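Long-range contacts in signal recognition 54 kDa protein (Pyrococcus furiosus, PDB 3DM5), which belongs to the SRP54 family of the signal recognition particle, combining a helical bundle, a P-loop GTPase-type domain and a signal-peptide-binding family domain: residues Lys99-Leu104 with His212-Ile217; Asp43-Leu48 with Ile224-Tyr229. All coordinates share one frame; numbering follows the deposited sequence.

Contact 1 (Lys99-Leu104 with His212-Ile217)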
ATOM      1  N   LYS A  99     -26.705 -37.401  25.027  1.00 71.67           N
ATOM      2  CA  LYS A  99     -25.835 -37.246  26.188  1.00 66.08           C
ATOM      3  C   LYS A  99     -24.447 -37.166  25.562  1.00 81.92           C
ATOM      4  O   LYS A  99     -24.353 -36.692  24.433  1.00 78.88           O
ATOM      5  CB  LYS A  99     -25.978 -38.357  27.213  1.00 61.37           C
ATOM      6  CG  LYS A  99     -25.403 -37.963  28.573  1.00 71.21           C
ATOM      7  CD  LYS A  99     -25.447 -36.441  28.753  1.00 70.74           C
ATOM      8  CE  LYS A  99     -24.443 -35.936  29.793  1.00 69.71           C
ATOM      9  NZ  LYS A  99     -24.961 -35.949  31.195  1.00 70.44           N
ATOM     10  N   PRO A 100     -23.385 -37.673  26.225  1.00 71.30           N
ATOM     11  CA  PRO A 100     -22.142 -37.077  25.727  1.00 57.13           C
ATOM     12  C   PRO A 100     -22.273 -36.817  24.229  1.00 63.05           C
ATOM     13  O   PRO A 100     -22.323 -37.772  23.440  1.00 53.28           O
ATOM     14  CB  PRO A 100     -21.084 -38.163  26.005  1.00 55.70           C
ATOM     15  CG  PRO A 100     -21.654 -39.025  26.993  1.00 63.64           C
ATOM     16  CD  PRO A 100     -23.145 -39.016  26.770  1.00 60.01           C
ATOM     17  N   THR A 101     -22.421 -35.550  23.841  1.00 55.79           N
ATOM     18  CA  THR A 101     -22.394 -35.225  22.421  1.00 48.28           C
ATOM     19  C   THR A 101     -20.927 -35.212  22.025  1.00 47.20           C
ATOM     20  O   THR A 101     -20.125 -34.447  22.596  1.00 50.78           O
ATOM     21  CB  THR A 101     -23.059 -33.894  22.102  1.00 48.73           C
ATOM     22  OG1 THR A 101     -24.433 -33.939  22.495  1.00 54.93           O
ATOM     23  CG2 THR A 101     -22.986 -33.607  20.599  1.00 51.73           C
ATOM     24  N   ILE A 102     -20.570 -36.092  21.087  1.00 42.79           N
ATOM     25  CA  ILE A 102     -19.172 -36.283  20.699  1.00 39.82           C
ATOM     26  C   ILE A 102     -18.820 -35.599  19.381  1.00 45.99           C
ATOM     27  O   ILE A 102     -19.490 -35.791  18.346  1.00 35.87           O
ATOM     28  CB  ILE A 102     -18.791 -37.761  20.652  1.00 40.58           C
ATOM     29  CG1 ILE A 102     -18.916 -38.384  22.047  1.00 51.23           C
ATOM     30  CG2 ILE A 102     -17.388 -37.928  20.126  1.00 36.95           C
ATOM     31  CD1 ILE A 102     -18.857 -39.905  22.019  1.00 43.47           C
ATOM     32  N   LEU A 103     -17.771 -34.773  19.443  1.00 43.86           N
ATOM     33  CA  LEU A 103     -17.321 -34.007  18.281  1.00 39.09           C
ATOM     34  C   LEU A 103     -15.939 -34.493  17.913  1.00 42.03           C
ATOM     35  O   LEU A 103     -15.015 -34.485  18.747  1.00 45.58           O
ATOM     36  CB  LEU A 103     -17.314 -32.506  18.587  1.00 36.22           C
ATOM     37  CG  LEU A 103     -18.629 -31.938  19.138  1.00 37.70           C
ATOM     38  CD1 LEU A 103     -18.494 -30.455  19.440  1.00 31.76           C
ATOM     39  CD2 LEU A 103     -19.786 -32.214  18.190  1.00 29.91           C
ATOM     40  N   LEU A 104     -15.797 -34.940  16.674  1.00 37.54           N
ATOM     41  CA  LEU A 104     -14.533 -35.503  16.231  1.00 43.19           C
ATOM     42  C   LEU A 104     -13.836 -34.497  15.323  1.00 43.98           C
ATOM     43  O   LEU A 104     -14.390 -34.093  14.298  1.00 42.16           O
ATOM     44  CB  LEU A 104     -14.760 -36.855  15.528  1.00 41.17           C
ATOM     45  CG  LEU A 104     -13.593 -37.488  14.767  1.00 47.78           C
ATOM     46  CD1 LEU A 104     -12.536 -37.977  15.739  1.00 44.50           C
ATOM     47  CD2 LEU A 104     -14.102 -38.628  13.900  1.00 47.61           C
ATOM     48  N   HIS A 212     -18.191 -43.280  16.805  1.00 42.88           N
ATOM     49  CA  HIS A 212     -19.579 -42.964  16.509  1.00 41.40           C
ATOM     50  C   HIS A 212     -19.925 -41.551  16.955  1.00 49.68           C
ATOM     51  O   HIS A 212     -20.855 -41.357  17.743  1.00 44.38           O
ATOM     52  CB  HIS A 212     -20.488 -43.969  17.221  1.00 55.45           C
ATOM     53  CG  HIS A 212     -21.502 -44.614  16.324  1.00 65.43           C
ATOM     54  ND1 HIS A 212     -21.174 -45.622  15.440  1.00 60.81           N
ATOM     55  CD2 HIS A 212     -22.832 -44.401  16.182  1.00 70.58           C
ATOM     56  CE1 HIS A 212     -22.260 -45.996  14.787  1.00 77.32           C
ATOM     57  NE2 HIS A 212     -23.279 -45.274  15.218  1.00 80.97           N
ATOM     58  N   PRO A 213     -19.185 -40.549  16.450  1.00 52.33           N
ATOM     59  CA  PRO A 213     -19.358 -39.192  16.960  1.00 45.45           C
ATOM     60  C   PRO A 213     -20.686 -38.642  16.502  1.00 44.27           C
ATOM     61  O   PRO A 213     -21.251 -39.103  15.499  1.00 42.24           O
ATOM     62  CB  PRO A 213     -18.240 -38.404  16.267  1.00 50.36           C
ATOM     63  CG  PRO A 213     -17.574 -39.347  15.309  1.00 46.70           C
ATOM     64  CD  PRO A 213     -18.429 -40.559  15.191  1.00 51.67           C
ATOM     65  N   HIS A 214     -21.185 -37.652  17.223  1.00 39.81           N
ATOM     66  CA  HIS A 214     -22.318 -36.887  16.725  1.00 44.23           C
ATOM     67  C   HIS A 214     -21.959 -36.092  15.467  1.00 45.74           C
ATOM     68  O   HIS A 214     -22.804 -35.866  14.613  1.00 43.51           O
ATOM     69  CB  HIS A 214     -22.870 -35.927  17.782  1.00 41.78           C
ATOM     70  CG  HIS A 214     -23.861 -34.955  17.225  1.00 50.61           C
ATOM     71  ND1 HIS A 214     -23.631 -33.598  17.177  1.00 64.55           N
ATOM     72  CD2 HIS A 214     -25.072 -35.149  16.645  1.00 41.82           C
ATOM     73  CE1 HIS A 214     -24.662 -32.991  16.612  1.00 58.31           C
ATOM     74  NE2 HIS A 214     -25.550 -33.915  16.283  1.00 50.31           N
ATOM     75  N   GLU A 215     -20.704 -35.667  15.363  1.00 43.81           N
ATOM     76  CA  GLU A 215     -20.295 -34.802  14.269  1.00 45.18           C
ATOM     77  C   GLU A 215     -18.803 -34.908  13.983  1.00 44.49           C
ATOM     78  O   GLU A 215     -17.996 -35.111  14.889  1.00 43.04           O
ATOM     79  CB  GLU A 215     -20.678 -33.352  14.572  1.00 38.08           C
ATOM     80  CG  GLU A 215     -20.667 -32.458  13.376  1.00 49.49           C
ATOM     81  CD  GLU A 215     -21.594 -31.259  13.528  1.00 55.57           C
ATOM     82  OE1 GLU A 215     -22.657 -31.392  14.181  1.00 59.76           O
ATOM     83  OE2 GLU A 215     -21.265 -30.184  12.984  1.00 52.35           O
ATOM     84  N   VAL A 216     -18.440 -34.776  12.715  1.00 40.57           N
ATOM     85  CA  VAL A 216     -17.037 -34.761  12.361  1.00 40.94           C
ATOM     86  C   VAL A 216     -16.710 -33.376  11.815  1.00 42.89           C
ATOM     87  O   VAL A 216     -17.384 -32.892  10.916  1.00 38.46           O
ATOM     88  CB  VAL A 216     -16.700 -35.866  11.364  1.00 47.86           C
ATOM     89  CG1 VAL A 216     -15.272 -35.751  10.892  1.00 40.06           C
ATOM     90  CG2 VAL A 216     -16.926 -37.208  12.015  1.00 44.96           C
ATOM     91  N   ILE A 217     -15.709 -32.724  12.401  1.00 41.23           N
ATOM     92  CA  ILE A 217     -15.409 -31.329  12.077  1.00 42.59           C
ATOM     93  C   ILE A 217     -14.011 -31.216  11.521  1.00 36.84           C
ATOM     94  O   ILE A 217     -13.031 -31.523  12.203  1.00 33.12           O
ATOM     95  CB  ILE A 217     -15.500 -30.413  13.297  1.00 42.84           C
ATOM     96  CG1 ILE A 217     -16.903 -30.416  13.882  1.00 43.14           C
ATOM     97  CG2 ILE A 217     -15.154 -29.006  12.912  1.00 42.99           C
ATOM     98  CD1 ILE A 217     -17.009 -29.623  15.173  1.00 43.73           C
TER
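Ile-102 O is shared by two backbone donors: Glu-215 N, 3.2 Å from Ile-102 O, approaches nearly in line with the carbonyl, while His-214 N makes a second, weak bond to Ile-102 O that is strongly bent at the hydrogen. From there the strands pair in parallel. Leu-104 N donates to Glu-215 O at 2.8 Å, and Leu-104 O accepts from Ile-217 N at 2.7 Å; both bonds are almost straight at the hydrogen (170° and 172°). Leu-103 is thus bridged to Glu-215 and Leu-104 to Val-216.

On one face, Leu-103 and Glu-215 run side by side, with Leu-103 CD2 3.9 Å from Glu-215 CB. The carboxylate leads off from this pair: Glu-215 OE2 forms a salt bridge with Lys-270 and a hydrogen bond with Ser-243, so the buried charge is answered outside the strand pair. His-214 also lies here, its ring approached obliquely by the methyl of Thr-101 (CG2 to His-214 ND1, 3.5 Å) and at its edge by Leu-103 CD2. Thr-101 presents that methyl while its OG1 is hydrogen-bonded to Glu-98 O.

On the opposite face, Leu-104 CD2 lies 3.7 Å from Val-216 CG2, and the two side chains run alongside each other. Leu-104 CB also lies against Pro-213 CG; CG of the leucine, anti to the backbone N (chi1 169°), carries CD2 to the same ring carbon. The proline ring meets Ile-102 as well, crossing it at about a right angle, with Ile-102 CG2 4.0 Å from Pro-213 CB.

Strand 101-106 lies between 185-189 and 215-221 in the predominantly parallel sheet of the GTPase domain. Helix 113-125 covers Leu-103 and Ile-217, whereas helix 198-211 packs on Ile-102, Leu-104, Pro-213 and Val-216.

Contact 2 (Asp43-Leu48 with Ile224-Tyr229); sequences DVNVRL and IGQQAY
Gln-226 meets Asp-43 and Asn-45 with both its backbone and its side chain, and most of the contact is polar. Its backbone N donates to Asp-43 OD1 at 3.2 Å, reaching the oxygen from above the carboxylate plane (73° out of it). The side-chain amide makes the second direct bond, a weak one, from Gln-226 NE2 to Asn-45 OD1 at 2.9 Å. The two amide planes stand at 90° to each other.

One water extends this network. It donates to Gln-226 OE1 at 3.0 Å and accepts from Val-46 N at 2.8 Å, connecting the glutamine with the first turn of helix 46-62, whose N-cap position Asn-45 occupies.

Van der Waals contacts fill in between. Gln-226 CG sits between its own backbone N and carbonyl carbon (chi1 72°); beyond it the chain extends past Asp-43 toward Asn-45, and Gln-226 CB passes 3.3 Å from Asp-43 O. Beside the bonded N-H, Asp-43 OD1 also comes within 3.2 Å of Gly-225 CA, which carries no side chain. Arg-33 of the second subunit also packs on Gln-226.

Two acceptors, Asp-43 OD2 and Gln-226 OE1, lie 3.2 Å apart without a bond between them. Lys-254, a long and weak ion partner of Asp-43, may offset part of the carboxylate's charge. With one bond to a backbone N-H, one weak amide bond and one water bridge, the helical bundle and GTPase domain meet here through directional polar groups, with little apolar packing.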
ATOM      1  N   ASP A  43      -8.785 -13.841  -3.179  1.00 46.27           N
ATOM      2  CA  ASP A  43      -8.530 -15.194  -3.667  1.00 44.19           C
ATOM      3  C   ASP A  43      -9.792 -16.000  -3.902  1.00 44.42           C
ATOM      4  O   ASP A  43      -9.762 -17.227  -3.837  1.00 40.58           O
ATOM      5  CB  ASP A  43      -7.574 -15.957  -2.746  1.00 45.91           C
ATOM      6  CG  ASP A  43      -7.057 -17.249  -3.377  1.00 57.73           C
ATOM      7  OD1 ASP A  43      -6.482 -18.096  -2.651  1.00 58.42           O
ATOM      8  OD2 ASP A  43      -7.235 -17.417  -4.601  1.00 55.18           O
ATOM      9  N   VAL A  44     -10.907 -15.334  -4.178  1.00 43.81           N
ATOM     10  CA  VAL A  44     -12.101 -16.096  -4.535  1.00 45.63           C
ATOM     11  C   VAL A  44     -11.950 -16.643  -5.954  1.00 44.28           C
ATOM     12  O   VAL A  44     -11.621 -15.890  -6.872  1.00 47.87           O
ATOM     13  CB  VAL A  44     -13.428 -15.280  -4.406  1.00 36.72           C
ATOM     14  CG1 VAL A  44     -14.603 -16.130  -4.837  1.00 37.47           C
ATOM     15  CG2 VAL A  44     -13.637 -14.826  -3.001  1.00 34.99           C
ATOM     16  N   ASN A  45     -12.171 -17.947  -6.117  1.00 43.59           N
ATOM     17  CA  ASN A  45     -12.133 -18.583  -7.429  1.00 43.26           C
ATOM     18  C   ASN A  45     -12.782 -17.709  -8.490  1.00 40.83           C
ATOM     19  O   ASN A  45     -13.885 -17.192  -8.290  1.00 41.68           O
ATOM     20  CB  ASN A  45     -12.852 -19.927  -7.381  1.00 37.50           C
ATOM     21  CG  ASN A  45     -12.869 -20.628  -8.728  1.00 45.50           C
ATOM     22  OD1 ASN A  45     -11.900 -21.265  -9.111  1.00 44.04           O
ATOM     23  ND2 ASN A  45     -13.970 -20.510  -9.451  1.00 40.54           N
ATOM     24  N   VAL A  46     -12.114 -17.554  -9.628  1.00 44.12           N
ATOM     25  CA  VAL A  46     -12.638 -16.674 -10.678  1.00 46.11           C
ATOM     26  C   VAL A  46     -13.984 -17.113 -11.216  1.00 44.76           C
ATOM     27  O   VAL A  46     -14.882 -16.295 -11.361  1.00 43.28           O
ATOM     28  CB  VAL A  46     -11.679 -16.497 -11.848  1.00 51.47           C
ATOM     29  CG1 VAL A  46     -12.382 -15.770 -12.966  1.00 55.51           C
ATOM     30  CG2 VAL A  46     -10.462 -15.707 -11.397  1.00 52.36           C
ATOM     31  N   ARG A  47     -14.130 -18.400 -11.507  1.00 53.67           N
ATOM     32  CA  ARG A  47     -15.408 -18.915 -11.983  1.00 44.43           C
ATOM     33  C   ARG A  47     -16.553 -18.604 -10.990  1.00 51.95           C
ATOM     34  O   ARG A  47     -17.649 -18.212 -11.390  1.00 49.41           O
ATOM     35  CB  ARG A  47     -15.298 -20.415 -12.261  1.00 58.62           C
ATOM     36  CG  ARG A  47     -15.940 -20.852 -13.571  1.00 72.06           C
ATOM     37  CD  ARG A  47     -15.796 -22.342 -13.790  1.00 92.54           C
ATOM     38  NE  ARG A  47     -16.910 -22.874 -14.573  1.00111.29           N
ATOM     39  CZ  ARG A  47     -16.815 -23.296 -15.830  1.00104.06           C
ATOM     40  NH1 ARG A  47     -15.649 -23.264 -16.456  1.00107.56           N
ATOM     41  NH2 ARG A  47     -17.886 -23.762 -16.455  1.00 97.99           N
ATOM     42  N   LEU A  48     -16.293 -18.761  -9.696  1.00 48.94           N
ATOM     43  CA  LEU A  48     -17.299 -18.445  -8.690  1.00 49.85           C
ATOM     44  C   LEU A  48     -17.665 -16.970  -8.696  1.00 51.74           C
ATOM     45  O   LEU A  48     -18.828 -16.619  -8.510  1.00 52.70           O
ATOM     46  CB  LEU A  48     -16.823 -18.831  -7.283  1.00 56.61           C
ATOM     47  CG  LEU A  48     -16.924 -20.280  -6.810  1.00 49.09           C
ATOM     48  CD1 LEU A  48     -16.455 -20.366  -5.380  1.00 53.17           C
ATOM     49  CD2 LEU A  48     -18.341 -20.784  -6.926  1.00 48.93           C
ATOM     50  N   ILE A 224      -5.187 -20.512   2.993  1.00 37.02           N
ATOM     51  CA  ILE A 224      -5.037 -21.235   1.726  1.00 34.30           C
ATOM     52  C   ILE A 224      -5.988 -20.733   0.637  1.00 38.47           C
ATOM     53  O   ILE A 224      -5.897 -21.146  -0.517  1.00 39.94           O
ATOM     54  CB  ILE A 224      -5.154 -22.774   1.902  1.00 38.38           C
ATOM     55  CG1 ILE A 224      -6.600 -23.212   2.126  1.00 41.08           C
ATOM     56  CG2 ILE A 224      -4.293 -23.228   3.043  1.00 39.26           C
ATOM     57  CD1 ILE A 224      -6.824 -24.690   1.795  1.00 40.37           C
ATOM     58  N   GLY A 225      -6.888 -19.822   0.990  1.00 36.09           N
ATOM     59  CA  GLY A 225      -7.787 -19.265  -0.004  1.00 35.46           C
ATOM     60  C   GLY A 225      -8.637 -20.320  -0.689  1.00 44.32           C
ATOM     61  O   GLY A 225      -9.203 -21.207  -0.044  1.00 37.35           O
ATOM     62  N   GLN A 226      -8.725 -20.231  -2.009  1.00 42.09           N
ATOM     63  CA  GLN A 226      -9.685 -21.032  -2.757  1.00 36.16           C
ATOM     64  C   GLN A 226      -9.306 -22.499  -2.824  1.00 39.96           C
ATOM     65  O   GLN A 226     -10.095 -23.299  -3.300  1.00 39.99           O
ATOM     66  CB  GLN A 226      -9.851 -20.490  -4.171  1.00 40.55           C
ATOM     67  CG  GLN A 226      -8.669 -20.754  -5.067  1.00 44.29           C
ATOM     68  CD  GLN A 226      -8.918 -20.294  -6.478  1.00 52.31           C
ATOM     69  OE1 GLN A 226      -8.420 -19.243  -6.904  1.00 46.69           O
ATOM     70  NE2 GLN A 226      -9.725 -21.054  -7.210  1.00 44.24           N
ATOM     71  N   GLN A 227      -8.102 -22.846  -2.363  1.00 42.42           N
ATOM     72  CA  GLN A 227      -7.664 -24.243  -2.306  1.00 45.22           C
ATOM     73  C   GLN A 227      -8.437 -25.050  -1.271  1.00 48.88           C
ATOM     74  O   GLN A 227      -8.296 -26.272  -1.217  1.00 47.78           O
ATOM     75  CB  GLN A 227      -6.174 -24.364  -1.980  1.00 49.27           C
ATOM     76  CG  GLN A 227      -5.245 -23.515  -2.817  1.00 57.35           C
ATOM     77  CD  GLN A 227      -3.793 -23.676  -2.399  1.00 65.29           C
ATOM     78  OE1 GLN A 227      -3.153 -24.662  -2.754  1.00 80.67           O
ATOM     79  NE2 GLN A 227      -3.269 -22.712  -1.629  1.00 55.84           N
ATOM     80  N   ALA A 228      -9.239 -24.368  -0.454  1.00 43.03           N
ATOM     81  CA  ALA A 228     -10.057 -25.046   0.541  1.00 41.43           C
ATOM     82  C   ALA A 228     -11.155 -25.867  -0.110  1.00 43.69           C
ATOM     83  O   ALA A 228     -11.674 -26.803   0.495  1.00 40.78           O
ATOM     84  CB  ALA A 228     -10.671 -24.065   1.524  1.00 33.32           C
ATOM     85  N   TYR A 229     -11.525 -25.501  -1.329  1.00 40.80           N
ATOM     86  CA  TYR A 229     -12.609 -26.177  -2.017  1.00 45.29           C
ATOM     87  C   TYR A 229     -12.429 -27.698  -2.045  1.00 46.42           C
ATOM     88  O   TYR A 229     -13.266 -28.442  -1.540  1.00 52.77           O
ATOM     89  CB  TYR A 229     -12.749 -25.662  -3.444  1.00 39.48           C
ATOM     90  CG  TYR A 229     -13.859 -26.349  -4.182  1.00 44.10           C
ATOM     91  CD1 TYR A 229     -15.174 -25.902  -4.063  1.00 49.47           C
ATOM     92  CD2 TYR A 229     -13.615 -27.463  -4.971  1.00 49.29           C
ATOM     93  CE1 TYR A 229     -16.220 -26.535  -4.729  1.00 50.42           C
ATOM     94  CE2 TYR A 229     -14.661 -28.108  -5.654  1.00 48.72           C
ATOM     95  CZ  TYR A 229     -15.960 -27.633  -5.522  1.00 45.46           C
ATOM     96  OH  TYR A 229     -17.008 -28.243  -6.169  1.00 45.92           O
TER
HETATM   97  O   HOH W   1      -9.484 -18.570  -9.608  1.00 39.74           O

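In the fold
Contact 1 lies within the sheet of the GTPase domain, whereas contact 2 joins that domain to the helical bundle. Their centres are 29 Å apart and their nearest atoms about 12 Å apart, so they do not touch. The chain nevertheless links them closely: strand 215-221, which begins in contact 1, leads through residues 224-227 of contact 2 into helix 228-237, and contact 1 is nested in the loop that contact 2 closes. Neither contact lies at the nucleotide itself: the side chain of Ile-217 is about 12 Å from a bound GDP and that of Ile-224 about 11 Å. A sulfate ion lies about 5 Å from the Gln-226 side chain.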